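Local coordinates for protein MlnE (Bacillus amyloliquefaciens subsp. plantarum, PDB 5D2E) that probably reduces beta-keto groups of growing polyketide intermediates with NADPH, acting as an N-terminal B-type ketoreductase of the macrolactin assembly line, at residues I334-I344 / G387-E398; L400-A411 / P441-P450. All coordinates share one frame; numbering follows the deposited sequence.

Contact 1: residues I334-I344 / G387-E398. With NAP (NADP nicotinamide-adenine-dinucleotide phosphate), chain B; GOL (glycerol), chain C.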
loop_
_atom_site.group_PDB
_atom_site.type_symbol
_atom_site.label_atom_id
_atom_site.label_comp_id
_atom_site.label_asym_id
_atom_site.label_seq_id
_atom_site.Cartn_x
_atom_site.Cartn_y
_atom_site.Cartn_z
ATOM N N ILE A 334 3.998 -11.312 -13.976
ATOM C CA ILE A 334 4.498 -11.681 -12.663
ATOM C C ILE A 334 3.424 -11.749 -11.577
ATOM O O ILE A 334 3.737 -12.176 -10.488
ATOM C CB ILE A 334 5.725 -10.879 -12.194
ATOM C CG1 ILE A 334 5.599 -9.410 -12.342
ATOM C CG2 ILE A 334 6.986 -11.245 -12.993
ATOM C CD1 ILE A 334 4.527 -8.807 -11.542
ATOM N N SER A 335 2.176 -11.391 -11.879
ATOM C CA SER A 335 1.021 -11.661 -10.992
ATOM C C SER A 335 0.587 -13.116 -10.985
ATOM O O SER A 335 -0.310 -13.516 -10.224
ATOM C CB SER A 335 -0.159 -10.784 -11.409
ATOM O OG SER A 335 -0.814 -11.324 -12.547
ATOM N N LYS A 336 1.144 -13.911 -11.890
ATOM C CA LYS A 336 0.808 -15.345 -11.978
ATOM C C LYS A 336 1.936 -16.142 -11.345
ATOM O O LYS A 336 3.043 -16.160 -11.856
ATOM C CB LYS A 336 0.639 -15.801 -13.437
ATOM C CG LYS A 336 -0.288 -15.018 -14.341
ATOM C CD LYS A 336 -1.666 -14.841 -13.775
ATOM C CE LYS A 336 -2.595 -14.179 -14.801
ATOM N NZ LYS A 336 -3.726 -13.519 -14.071
ATOM N N GLU A 337 1.621 -16.818 -10.254
ATOM C CA GLU A 337 2.583 -17.443 -9.404
ATOM C C GLU A 337 3.532 -18.343 -10.214
ATOM O O GLU A 337 4.768 -18.262 -10.055
ATOM C CB GLU A 337 1.882 -18.213 -8.303
ATOM C CG GLU A 337 2.863 -18.860 -7.333
ATOM C CD GLU A 337 2.206 -19.516 -6.128
ATOM O OE1 GLU A 337 0.983 -19.542 -6.074
ATOM O OE2 GLU A 337 2.946 -19.945 -5.203
ATOM N N LYS A 338 2.973 -19.150 -11.102
ATOM C CA LYS A 338 3.822 -20.107 -11.865
ATOM C C LYS A 338 4.680 -19.466 -12.900
ATOM O O LYS A 338 5.753 -19.989 -13.228
ATOM C CB LYS A 338 2.988 -21.198 -12.499
ATOM C CG LYS A 338 2.514 -22.178 -11.447
ATOM C CD LYS A 338 1.306 -22.933 -11.938
ATOM C CE LYS A 338 1.072 -24.174 -11.093
ATOM N NZ LYS A 338 -0.074 -24.885 -11.701
ATOM N N GLU A 339 4.236 -18.333 -13.434
ATOM C CA GLU A 339 5.058 -17.624 -14.402
ATOM C C GLU A 339 6.246 -16.996 -13.704
ATOM O O GLU A 339 7.368 -17.015 -14.220
ATOM C CB GLU A 339 4.282 -16.568 -15.177
ATOM C CG GLU A 339 3.217 -17.159 -16.108
ATOM C CD GLU A 339 2.745 -16.195 -17.182
ATOM O OE1 GLU A 339 3.513 -15.305 -17.667
ATOM O OE2 GLU A 339 1.564 -16.308 -17.513
ATOM N N THR A 340 6.005 -16.445 -12.515
ATOM C CA THR A 340 7.057 -15.814 -11.753
ATOM C C THR A 340 8.062 -16.876 -11.291
ATOM O O THR A 340 9.276 -16.642 -11.301
ATOM C CB THR A 340 6.460 -15.027 -10.588
ATOM O OG1 THR A 340 5.708 -13.926 -11.108
ATOM C CG2 THR A 340 7.558 -14.443 -9.701
ATOM N N ASP A 341 7.568 -18.037 -10.893
ATOM C CA ASP A 341 8.446 -19.115 -10.511
ATOM C C ASP A 341 9.329 -19.552 -11.700
ATOM O O ASP A 341 10.564 -19.689 -11.559
ATOM C CB ASP A 341 7.638 -20.293 -9.995
ATOM C CG ASP A 341 8.505 -21.290 -9.179
ATOM O OD1 ASP A 341 9.445 -20.868 -8.430
ATOM O OD2 ASP A 341 8.218 -22.501 -9.277
ATOM N N ALA A 342 8.698 -19.756 -12.852
ATOM C CA ALA A 342 9.405 -20.107 -14.089
ATOM C C ALA A 342 10.424 -19.073 -14.421
ATOM O O ALA A 342 11.493 -19.406 -14.875
ATOM C CB ALA A 342 8.421 -20.251 -15.250
ATOM N N LEU A 343 10.106 -17.787 -14.207
ATOM C CA LEU A 343 11.015 -16.701 -14.486
ATOM C C LEU A 343 12.323 -16.786 -13.631
ATOM O O LEU A 343 13.441 -16.663 -14.152
ATOM C CB LEU A 343 10.310 -15.353 -14.329
ATOM C CG LEU A 343 11.197 -14.103 -14.363
ATOM C CD1 LEU A 343 11.878 -13.905 -15.697
ATOM C CD2 LEU A 343 10.462 -12.838 -13.896
ATOM N N ILE A 344 12.182 -16.956 -12.317
ATOM C CA ILE A 344 13.342 -17.031 -11.421
ATOM C C ILE A 344 14.172 -18.293 -11.764
ATOM O O ILE A 344 15.403 -18.207 -11.889
ATOM C CB ILE A 344 12.939 -17.022 -9.932
ATOM C CG1 ILE A 344 12.142 -15.739 -9.557
ATOM C CG2 ILE A 344 14.144 -17.240 -9.051
ATOM C CD1 ILE A 344 12.676 -14.415 -9.982
ATOM N N GLY A 387 1.904 -9.967 -7.399
ATOM C CA GLY A 387 3.211 -10.009 -8.067
ATOM C C GLY A 387 4.375 -9.882 -7.110
ATOM O O GLY A 387 5.322 -10.649 -7.164
ATOM N N THR A 388 4.275 -8.904 -6.228
ATOM C CA THR A 388 5.287 -8.699 -5.210
ATOM C C THR A 388 5.510 -9.971 -4.398
ATOM O O THR A 388 6.656 -10.363 -4.138
ATOM C CB THR A 388 4.853 -7.563 -4.298
ATOM O OG1 THR A 388 4.592 -6.395 -5.068
ATOM C CG2 THR A 388 5.924 -7.237 -3.287
ATOM N N VAL A 389 4.400 -10.602 -3.994
ATOM C CA VAL A 389 4.481 -11.792 -3.128
ATOM C C VAL A 389 5.104 -12.932 -3.889
ATOM O O VAL A 389 5.935 -13.666 -3.346
ATOM C CB VAL A 389 3.103 -12.148 -2.498
ATOM C CG1 VAL A 389 3.143 -13.445 -1.695
ATOM C CG2 VAL A 389 2.645 -10.982 -1.563
ATOM N N TRP A 390 4.727 -13.071 -5.163
ATOM C CA TRP A 390 5.273 -14.154 -5.960
ATOM C C TRP A 390 6.744 -14.007 -6.228
ATOM O O TRP A 390 7.500 -15.032 -6.267
ATOM C CB TRP A 390 4.516 -14.300 -7.258
ATOM C CG TRP A 390 3.043 -14.546 -7.157
ATOM C CD1 TRP A 390 2.141 -14.199 -8.100
ATOM C CD2 TRP A 390 2.311 -15.235 -6.137
ATOM N NE1 TRP A 390 0.877 -14.552 -7.721
ATOM C CE2 TRP A 390 0.948 -15.249 -6.547
ATOM C CE3 TRP A 390 2.651 -15.881 -4.941
ATOM C CZ2 TRP A 390 -0.090 -15.841 -5.778
ATOM C CZ3 TRP A 390 1.605 -16.508 -4.188
ATOM C CH2 TRP A 390 0.257 -16.454 -4.604
ATOM N N LEU A 391 7.203 -12.755 -6.365
ATOM C CA LEU A 391 8.629 -12.492 -6.596
ATOM C C LEU A 391 9.429 -12.837 -5.345
ATOM O O LEU A 391 10.458 -13.462 -5.411
ATOM C CB LEU A 391 8.852 -11.041 -6.935
ATOM C CG LEU A 391 8.457 -10.574 -8.327
ATOM C CD1 LEU A 391 8.256 -9.077 -8.438
ATOM C CD2 LEU A 391 9.582 -11.016 -9.282
ATOM N N ASP A 392 8.943 -12.435 -4.190
ATOM C CA ASP A 392 9.597 -12.810 -2.947
ATOM C C ASP A 392 9.613 -14.345 -2.787
ATOM O O ASP A 392 10.627 -14.911 -2.383
ATOM C CB ASP A 392 8.877 -12.225 -1.764
ATOM C CG ASP A 392 9.357 -12.819 -0.424
ATOM O OD1 ASP A 392 10.428 -12.389 0.019
ATOM O OD2 ASP A 392 8.657 -13.670 0.131
ATOM N N LYS A 393 8.486 -14.975 -3.067
ATOM C CA LYS A 393 8.299 -16.397 -2.878
ATOM C C LYS A 393 9.216 -17.189 -3.812
ATOM O O LYS A 393 9.988 -18.000 -3.350
ATOM C CB LYS A 393 6.867 -16.789 -3.121
ATOM C CG LYS A 393 6.529 -18.207 -2.651
ATOM C CD LYS A 393 5.020 -18.398 -2.841
ATOM C CE LYS A 393 4.486 -19.685 -2.215
ATOM N NZ LYS A 393 3.036 -19.815 -2.356
ATOM N N ALA A 394 9.183 -16.880 -5.106
ATOM C CA ALA A 394 10.072 -17.571 -6.062
ATOM C C ALA A 394 11.547 -17.348 -5.779
ATOM O O ALA A 394 12.349 -18.184 -6.123
ATOM C CB ALA A 394 9.772 -17.112 -7.467
ATOM N N ALA A 395 11.909 -16.192 -5.215
ATOM C CA ALA A 395 13.309 -15.849 -5.020
ATOM C C ALA A 395 13.783 -16.075 -3.589
ATOM O O ALA A 395 14.858 -15.583 -3.209
ATOM C CB ALA A 395 13.548 -14.407 -5.398
ATOM N N GLU A 396 12.976 -16.797 -2.814
ATOM C CA GLU A 396 13.230 -17.020 -1.398
ATOM C C GLU A 396 14.669 -17.477 -1.094
ATOM O O GLU A 396 15.300 -16.955 -0.188
ATOM C CB GLU A 396 12.262 -18.098 -0.892
ATOM C CG GLU A 396 12.426 -18.390 0.565
ATOM C CD GLU A 396 11.237 -19.115 1.160
ATOM O OE1 GLU A 396 10.163 -19.221 0.509
ATOM O OE2 GLU A 396 11.398 -19.581 2.311
ATOM N N GLU A 397 15.154 -18.451 -1.873
ATOM C CA GLU A 397 16.495 -19.033 -1.679
ATOM C C GLU A 397 17.622 -18.269 -2.423
ATOM O O GLU A 397 18.769 -18.683 -2.367
ATOM C CB GLU A 397 16.535 -20.506 -2.134
ATOM C CG GLU A 397 15.461 -21.441 -1.596
ATOM C CD GLU A 397 15.472 -21.553 -0.079
ATOM O OE1 GLU A 397 16.533 -21.307 0.538
ATOM O OE2 GLU A 397 14.418 -21.872 0.519
ATOM N N GLU A 398 17.334 -17.187 -3.145
ATOM C CA GLU A 398 18.367 -16.503 -3.888
ATOM C C GLU A 398 19.127 -15.522 -3.010
ATOM O O GLU A 398 18.562 -14.925 -2.060
ATOM C CB GLU A 398 17.795 -15.849 -5.154
ATOM C CG GLU A 398 17.250 -16.866 -6.158
ATOM C CD GLU A 398 18.315 -17.870 -6.615
ATOM O OE1 GLU A 398 19.392 -17.406 -7.014
ATOM O OE2 GLU A 398 18.079 -19.094 -6.538
HETATM P PA NAP B . 5.052 2.168 -17.063
HETATM O O1A NAP B . 5.993 2.809 -18.118
HETATM O O2A NAP B . 3.639 1.716 -17.387
HETATM O O5B NAP B . 5.857 0.843 -16.636
HETATM C C5B NAP B . 5.203 -0.141 -15.845
HETATM C C4B NAP B . 5.501 -1.434 -16.562
HETATM O O4B NAP B . 4.873 -2.500 -15.818
HETATM C C3B NAP B . 4.925 -1.532 -18.002
HETATM O O3B NAP B . 5.983 -1.557 -18.965
HETATM C C2B NAP B . 4.182 -2.877 -18.022
HETATM O O2B NAP B . 4.461 -3.594 -19.192
HETATM C C1B NAP B . 4.687 -3.560 -16.729
HETATM N N9A NAP B . 3.731 -4.473 -16.117
HETATM C C8A NAP B . 2.427 -4.206 -15.720
HETATM N N7A NAP B . 1.815 -5.341 -15.234
HETATM C C5A NAP B . 2.750 -6.313 -15.246
HETATM C C6A NAP B . 2.788 -7.713 -14.890
HETATM N N6A NAP B . 1.655 -8.262 -14.341
HETATM N N1A NAP B . 3.965 -8.440 -15.153
HETATM C C2A NAP B . 5.040 -7.832 -15.688
HETATM N N3A NAP B . 5.070 -6.519 -16.047
HETATM C C4A NAP B . 3.995 -5.744 -15.864
HETATM O O3 NAP B . 4.970 3.102 -15.729
HETATM P PN NAP B . 6.189 3.918 -15.035
HETATM O O1N NAP B . 5.892 5.406 -15.070
HETATM O O2N NAP B . 7.451 3.244 -15.506
HETATM O O5D NAP B . 6.117 3.545 -13.463
HETATM C C5D NAP B . 6.773 2.303 -13.080
HETATM C C4D NAP B . 6.520 1.950 -11.607
HETATM O O4D NAP B . 6.803 3.038 -10.738
HETATM C C3D NAP B . 5.035 1.618 -11.413
HETATM O O3D NAP B . 4.929 0.469 -10.592
HETATM C C2D NAP B . 4.436 2.856 -10.772
HETATM O O2D NAP B . 3.257 2.554 -9.974
HETATM C C1D NAP B . 5.630 3.475 -9.990
HETATM N N1N NAP B . 5.460 4.947 -9.885
HETATM C C2N NAP B . 5.663 5.773 -10.976
HETATM C C3N NAP B . 5.507 7.171 -10.942
HETATM C C7N NAP B . 5.760 8.072 -12.183
HETATM O O7N NAP B . 5.548 9.287 -12.130
HETATM N N7N NAP B . 6.235 7.600 -13.345
HETATM C C4N NAP B . 5.088 7.734 -9.728
HETATM C C5N NAP B . 4.841 6.893 -8.635
HETATM C C6N NAP B . 5.053 5.504 -8.721
HETATM P P2B NAP B . 3.471 -4.742 -19.831
HETATM O O1X NAP B . 2.114 -4.117 -20.123
HETATM O O2X NAP B . 4.230 -5.258 -21.094
HETATM O O3X NAP B . 3.348 -5.799 -18.768
HETATM C C1 GOL C . -4.871 -12.611 -9.586
HETATM O O1 GOL C . -4.704 -11.287 -10.063
HETATM C C2 GOL C . -3.488 -13.169 -9.277
HETATM O O2 GOL C . -2.888 -13.549 -10.494
HETATM C C3 GOL C . -3.647 -14.369 -8.340
HETATM O O3 GOL C . -2.374 -14.929 -8.022
HETATM O O HOH W 1 6.175 -17.383 -7.459
HETATM O O HOH W 2 11.951 -20.310 -8.033
#

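Contact 2: residues L400-A411 / P441-P450. With NAP (NADP nicotinamide-adenine-dinucleotide phosphate), chain B.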
loop_
_atom_site.group_PDB
_atom_site.type_symbol
_atom_site.label_atom_id
_atom_site.label_comp_id
_atom_site.label_asym_id
_atom_site.label_seq_id
_atom_site.Cartn_x
_atom_site.Cartn_y
_atom_site.Cartn_z
ATOM N N LEU A 400 19.906 -12.484 -2.597
ATOM C CA LEU A 400 19.618 -11.139 -3.068
ATOM C C LEU A 400 20.381 -10.161 -2.202
ATOM O O LEU A 400 20.347 -10.211 -0.973
ATOM C CB LEU A 400 18.105 -10.811 -3.017
ATOM C CG LEU A 400 17.159 -11.740 -3.756
ATOM C CD1 LEU A 400 15.688 -11.290 -3.637
ATOM C CD2 LEU A 400 17.520 -11.846 -5.238
ATOM N N ASP A 401 21.009 -9.219 -2.844
ATOM C CA ASP A 401 21.543 -8.052 -2.182
ATOM C C ASP A 401 20.464 -7.015 -1.928
ATOM O O ASP A 401 20.614 -6.175 -1.033
ATOM C CB ASP A 401 22.655 -7.434 -3.027
ATOM C CG ASP A 401 23.912 -8.344 -3.063
ATOM O OD1 ASP A 401 24.284 -8.804 -1.982
ATOM O OD2 ASP A 401 24.487 -8.668 -4.128
ATOM N N PHE A 402 19.432 -6.999 -2.783
ATOM C CA PHE A 402 18.342 -6.016 -2.633
ATOM C C PHE A 402 17.060 -6.497 -3.287
ATOM O O PHE A 402 17.060 -7.387 -4.208
ATOM C CB PHE A 402 18.719 -4.586 -3.093
ATOM C CG PHE A 402 19.089 -4.501 -4.541
ATOM C CD1 PHE A 402 18.096 -4.494 -5.511
ATOM C CD2 PHE A 402 20.425 -4.548 -4.936
ATOM C CE1 PHE A 402 18.387 -4.433 -6.841
ATOM C CE2 PHE A 402 20.740 -4.502 -6.297
ATOM C CZ PHE A 402 19.721 -4.466 -7.246
ATOM N N PHE A 403 15.962 -6.055 -2.677
ATOM C CA PHE A 403 14.583 -6.311 -3.173
ATOM C C PHE A 403 13.912 -4.973 -2.961
ATOM O O PHE A 403 13.642 -4.593 -1.811
ATOM C CB PHE A 403 13.929 -7.439 -2.342
ATOM C CG PHE A 403 12.559 -7.889 -2.835
ATOM C CD1 PHE A 403 11.438 -7.150 -2.555
ATOM C CD2 PHE A 403 12.394 -9.084 -3.510
ATOM C CE1 PHE A 403 10.187 -7.578 -2.970
ATOM C CE2 PHE A 403 11.141 -9.536 -3.906
ATOM C CZ PHE A 403 10.031 -8.791 -3.623
ATOM N N VAL A 404 13.707 -4.228 -4.047
ATOM C CA VAL A 404 13.237 -2.858 -3.981
ATOM C C VAL A 404 11.918 -2.733 -4.718
ATOM O O VAL A 404 11.815 -3.132 -5.861
ATOM C CB VAL A 404 14.231 -1.820 -4.547
ATOM C CG1 VAL A 404 13.668 -0.407 -4.415
ATOM C CG2 VAL A 404 15.602 -1.916 -3.838
ATOM N N MET A 405 10.905 -2.267 -4.005
ATOM C CA MET A 405 9.584 -2.056 -4.541
ATOM C C MET A 405 9.379 -0.561 -4.903
ATOM O O MET A 405 9.582 0.359 -4.095
ATOM C CB MET A 405 8.576 -2.553 -3.525
ATOM C CG MET A 405 8.644 -4.078 -3.357
ATOM S SD MET A 405 7.822 -4.591 -1.832
ATOM C CE MET A 405 9.169 -4.164 -0.759
ATOM N N PHE A 406 8.929 -0.323 -6.144
ATOM C CA PHE A 406 8.600 1.064 -6.627
ATOM C C PHE A 406 7.156 1.357 -6.286
ATOM O O PHE A 406 6.210 0.997 -7.024
ATOM C CB PHE A 406 8.877 1.179 -8.139
ATOM C CG PHE A 406 10.363 1.337 -8.501
ATOM C CD1 PHE A 406 11.393 1.205 -7.553
ATOM C CD2 PHE A 406 10.740 1.633 -9.782
ATOM C CE1 PHE A 406 12.725 1.396 -7.860
ATOM C CE2 PHE A 406 12.096 1.816 -10.099
ATOM C CZ PHE A 406 13.081 1.712 -9.148
ATOM N N SER A 407 6.985 1.945 -5.108
ATOM C CA SER A 407 5.686 2.262 -4.601
ATOM C C SER A 407 5.355 3.711 -5.015
ATOM O O SER A 407 6.018 4.293 -5.880
ATOM C CB SER A 407 5.690 2.024 -3.082
ATOM O OG SER A 407 4.378 2.142 -2.560
ATOM N N SER A 408 4.326 4.289 -4.421
ATOM C CA SER A 408 3.819 5.551 -4.819
ATOM C C SER A 408 3.460 6.329 -3.601
ATOM O O SER A 408 2.963 5.798 -2.601
ATOM C CB SER A 408 2.573 5.341 -5.724
ATOM O OG SER A 408 1.879 6.559 -5.912
ATOM N N LEU A 409 3.705 7.624 -3.677
ATOM C CA LEU A 409 3.244 8.563 -2.734
ATOM C C LEU A 409 1.719 8.586 -2.577
ATOM O O LEU A 409 1.235 8.958 -1.496
ATOM C CB LEU A 409 3.791 9.948 -3.065
ATOM C CG LEU A 409 3.715 11.064 -2.038
ATOM C CD1 LEU A 409 4.504 10.705 -0.783
ATOM C CD2 LEU A 409 4.250 12.339 -2.688
ATOM N N SER A 410 0.977 8.093 -3.567
ATOM C CA SER A 410 -0.455 7.890 -3.441
ATOM C C SER A 410 -0.853 6.950 -2.264
ATOM O O SER A 410 -1.969 7.031 -1.783
ATOM C CB SER A 410 -1.063 7.395 -4.736
ATOM O OG SER A 410 -0.800 6.000 -4.950
ATOM N N ALA A 411 0.082 6.101 -1.801
ATOM C CA ALA A 411 -0.208 5.216 -0.642
ATOM C C ALA A 411 -0.377 6.029 0.631
ATOM O O ALA A 411 -1.067 5.631 1.608
ATOM C CB ALA A 411 0.897 4.154 -0.498
ATOM N N PRO A 441 17.553 -12.198 3.258
ATOM C CA PRO A 441 18.817 -11.505 3.186
ATOM C C PRO A 441 18.809 -10.264 2.295
ATOM O O PRO A 441 17.909 -10.079 1.492
ATOM C CB PRO A 441 19.780 -12.559 2.698
ATOM C CG PRO A 441 18.921 -13.565 1.997
ATOM C CD PRO A 441 17.614 -13.570 2.741
ATOM N N GLY A 442 19.808 -9.425 2.493
ATOM C CA GLY A 442 19.954 -8.189 1.770
ATOM C C GLY A 442 18.993 -7.080 2.204
ATOM O O GLY A 442 18.316 -7.197 3.217
ATOM N N LYS A 443 18.962 -6.019 1.418
ATOM C CA LYS A 443 18.209 -4.829 1.712
ATOM C C LYS A 443 16.794 -4.989 1.142
ATOM O O LYS A 443 16.629 -5.496 0.005
ATOM C CB LYS A 443 18.901 -3.592 1.148
ATOM C CG LYS A 443 18.088 -2.325 1.415
ATOM C CD LYS A 443 18.879 -1.081 1.752
ATOM C CE LYS A 443 18.007 -0.027 2.408
ATOM N NZ LYS A 443 17.650 -0.146 3.840
ATOM N N THR A 444 15.809 -4.700 1.978
ATOM C CA THR A 444 14.406 -4.640 1.584
ATOM C C THR A 444 13.995 -3.175 1.658
ATOM O O THR A 444 14.239 -2.511 2.648
ATOM C CB THR A 444 13.541 -5.476 2.545
ATOM O OG1 THR A 444 13.805 -6.834 2.269
ATOM C CG2 THR A 444 12.063 -5.241 2.305
ATOM N N LEU A 445 13.390 -2.641 0.572
ATOM C CA LEU A 445 13.006 -1.248 0.590
ATOM C C LEU A 445 11.803 -1.037 -0.324
ATOM O O LEU A 445 11.744 -1.605 -1.417
ATOM C CB LEU A 445 14.149 -0.414 0.071
ATOM C CG LEU A 445 13.882 1.056 -0.157
ATOM C CD1 LEU A 445 13.574 1.801 1.120
ATOM C CD2 LEU A 445 15.054 1.735 -0.840
ATOM N N SER A 446 10.833 -0.271 0.167
ATOM C CA SER A 446 9.766 0.221 -0.633
ATOM C C SER A 446 9.953 1.718 -0.695
ATOM O O SER A 446 10.052 2.358 0.346
ATOM C CB SER A 446 8.380 -0.071 0.005
ATOM O OG SER A 446 7.294 0.322 -0.887
ATOM N N ILE A 447 9.949 2.273 -1.930
ATOM C CA ILE A 447 10.069 3.709 -2.129
ATOM C C ILE A 447 8.752 4.321 -2.608
ATOM O O ILE A 447 8.251 3.926 -3.661
ATOM C CB ILE A 447 11.152 4.054 -3.172
ATOM C CG1 ILE A 447 12.482 3.465 -2.769
ATOM C CG2 ILE A 447 11.217 5.567 -3.353
ATOM C CD1 ILE A 447 13.577 3.504 -3.854
ATOM N N ASN A 448 8.190 5.250 -1.841
ATOM C CA ASN A 448 6.971 5.900 -2.260
ATOM C C ASN A 448 7.373 7.108 -3.190
ATOM O O ASN A 448 7.632 8.254 -2.716
ATOM C CB ASN A 448 6.225 6.427 -1.108
ATOM C CG ASN A 448 5.795 5.334 -0.114
ATOM O OD1 ASN A 448 6.397 5.210 0.934
ATOM N ND2 ASN A 448 4.722 4.624 -0.422
ATOM N N TRP A 449 7.449 6.797 -4.462
ATOM C CA TRP A 449 7.762 7.817 -5.476
ATOM C C TRP A 449 6.611 8.803 -5.753
ATOM O O TRP A 449 5.462 8.405 -5.818
ATOM C CB TRP A 449 8.033 7.138 -6.786
ATOM C CG TRP A 449 9.239 6.300 -6.867
ATOM C CD1 TRP A 449 9.268 4.956 -7.182
ATOM C CD2 TRP A 449 10.602 6.689 -6.690
ATOM N NE1 TRP A 449 10.533 4.524 -7.200
ATOM C CE2 TRP A 449 11.385 5.554 -6.914
ATOM C CE3 TRP A 449 11.247 7.898 -6.390
ATOM C CZ2 TRP A 449 12.806 5.582 -6.876
ATOM C CZ3 TRP A 449 12.678 7.940 -6.401
ATOM C CH2 TRP A 449 13.432 6.766 -6.570
ATOM N N PRO A 450 6.930 10.089 -5.908
ATOM C CA PRO A 450 5.996 11.033 -6.444
ATOM C C PRO A 450 5.999 10.942 -7.985
ATOM O O PRO A 450 6.644 10.044 -8.567
ATOM C CB PRO A 450 6.566 12.343 -5.953
ATOM C CG PRO A 450 8.024 12.125 -6.188
ATOM C CD PRO A 450 8.280 10.647 -5.930
HETATM P PA NAP B . 5.052 2.168 -17.063
HETATM O O1A NAP B . 5.993 2.809 -18.118
HETATM O O2A NAP B . 3.639 1.716 -17.387
HETATM O O5B NAP B . 5.857 0.843 -16.636
HETATM C C5B NAP B . 5.203 -0.141 -15.845
HETATM C C4B NAP B . 5.501 -1.434 -16.562
HETATM O O4B NAP B . 4.873 -2.500 -15.818
HETATM C C3B NAP B . 4.925 -1.532 -18.002
HETATM O O3B NAP B . 5.983 -1.557 -18.965
HETATM C C2B NAP B . 4.182 -2.877 -18.022
HETATM O O2B NAP B . 4.461 -3.594 -19.192
HETATM C C1B NAP B . 4.687 -3.560 -16.729
HETATM N N9A NAP B . 3.731 -4.473 -16.117
HETATM C C8A NAP B . 2.427 -4.206 -15.720
HETATM N N7A NAP B . 1.815 -5.341 -15.234
HETATM C C5A NAP B . 2.750 -6.313 -15.246
HETATM C C6A NAP B . 2.788 -7.713 -14.890
HETATM N N6A NAP B . 1.655 -8.262 -14.341
HETATM N N1A NAP B . 3.965 -8.440 -15.153
HETATM C C2A NAP B . 5.040 -7.832 -15.688
HETATM N N3A NAP B . 5.070 -6.519 -16.047
HETATM C C4A NAP B . 3.995 -5.744 -15.864
HETATM O O3 NAP B . 4.970 3.102 -15.729
HETATM P PN NAP B . 6.189 3.918 -15.035
HETATM O O1N NAP B . 5.892 5.406 -15.070
HETATM O O2N NAP B . 7.451 3.244 -15.506
HETATM O O5D NAP B . 6.117 3.545 -13.463
HETATM C C5D NAP B . 6.773 2.303 -13.080
HETATM C C4D NAP B . 6.520 1.950 -11.607
HETATM O O4D NAP B . 6.803 3.038 -10.738
HETATM C C3D NAP B . 5.035 1.618 -11.413
HETATM O O3D NAP B . 4.929 0.469 -10.592
HETATM C C2D NAP B . 4.436 2.856 -10.772
HETATM O O2D NAP B . 3.257 2.554 -9.974
HETATM C C1D NAP B . 5.630 3.475 -9.990
HETATM N N1N NAP B . 5.460 4.947 -9.885
HETATM C C2N NAP B . 5.663 5.773 -10.976
HETATM C C3N NAP B . 5.507 7.171 -10.942
HETATM C C7N NAP B . 5.760 8.072 -12.183
HETATM O O7N NAP B . 5.548 9.287 -12.130
HETATM N N7N NAP B . 6.235 7.600 -13.345
HETATM C C4N NAP B . 5.088 7.734 -9.728
HETATM C C5N NAP B . 4.841 6.893 -8.635
HETATM C C6N NAP B . 5.053 5.504 -8.721
HETATM P P2B NAP B . 3.471 -4.742 -19.831
HETATM O O1X NAP B . 2.114 -4.117 -20.123
HETATM O O2X NAP B . 4.230 -5.258 -21.094
HETATM O O3X NAP B . 3.348 -5.799 -18.768
#

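Contact 1: residues I334-I344 / G387-E398
Glu337 lies flat over one face of the Trp390 ring. Its CB sits 3.6 Å from the centroid of the five-membered ring, a CH-pi contact close to the ring normal. With CG anti to the backbone N (chi1 -178°) the extended chain runs on across the six-membered ring, and the carboxylate stacks nearly parallel to it, planes 7° apart. Glu337 OE2 meets Lys393 NZ at 2.9 Å, on the syn side of the carboxylate, in a salt bridge; NZ also hydrogen-bonds Asn139 O. At the Trp390 edge, NE1 donates in a bent bond to Ser335 O (3.0 Å), from above the carbonyl plane. A glycerol, probably from the crystallisation liquor, also bonds Ser335 O. Thr340 turns its CG2 onto the Trp390 backbone, while its OG1 donates to Ile334 O. Farther along, Ile344 CG1 presses tightly on Ala394 CB (3.4 Å). Ile334 N bonds N1A of the NADP adenine (3.1 Å). The indole, held at face and edge, thus joins the adenine-binding loop to helix 387-394, and the salt bridge probably steadies the carboxylate above it.

Contact 2: residues L400-A411 / P441-P450
Lys443 N donates to Asp401 O (3.0 Å), the first rung of a ladder between parallel strands 402-408 and 443-449. The ladder runs on through Met405 N to Leu445 O (2.8 Å) and Ile447 N to Met405 O. Near the C-terminal ends the bond from Ser407 N to Ile447 O is weak, and Asn448 centres an inverse gamma turn. Leu409 N to Trp449 O (2.9 Å) carries the pairing past the strand end. Asn448 ND2 donates to Ser408 O at 3.0 Å, from above the carbonyl plane. Ala411 N reaches the same oxygen from the opposite face, so two donors grip it. Asp429 of helix 419-437 hydrogen-bonds Ser407 OG, Ser446 OG and Asn448 ND2, tying that face to the helix, and Asn448 OD1 bonds Gln494. On the other face, Trp449 points its edge at the Phe406 ring in a T-shaped pair, planes at 89°. Trp449 NE1 lies 3.4 Å from Phe406 CG, above the ring and offset toward its rim. Ile447 CG2 covers a face of the indole, and Ile447 CD1 meets Val404 CG1 at 4.0 Å. Pro450 O lies 3.0 Å from C4N of the nicotinamide, and Ser407 O and Trp449 O also border this ring. This is a parallel beta-alpha-beta unit of the Rossmann-type ketoreductase fold, with the C-terminal strand ends forming part of the nicotinamide pocket.

Along the chain the two contacts come in series. Contact 1 closes a loop of 42 residues that takes in strand 356-359 and helix 374-381, and brings helix 386-394 back against helix 337-351. Strand 402-408 follows. Contact 2 then closes a shorter loop of 29 residues, largely helix 419-437. The loops neither nest nor cross. The centres of the two contacts are about 16 Å apart, yet the contacts touch: Thr388 CG2 packs on Met405 SD at 3.6 Å, and Phe403 meets the backbone of helix 386-394. Helix 386-394 thus touches both helix 337-351 beside it and strand 402-408, the strand that follows it. Both contacts reach the same NADP, contact 1 at the adenine and contact 2 at the nicotinamide.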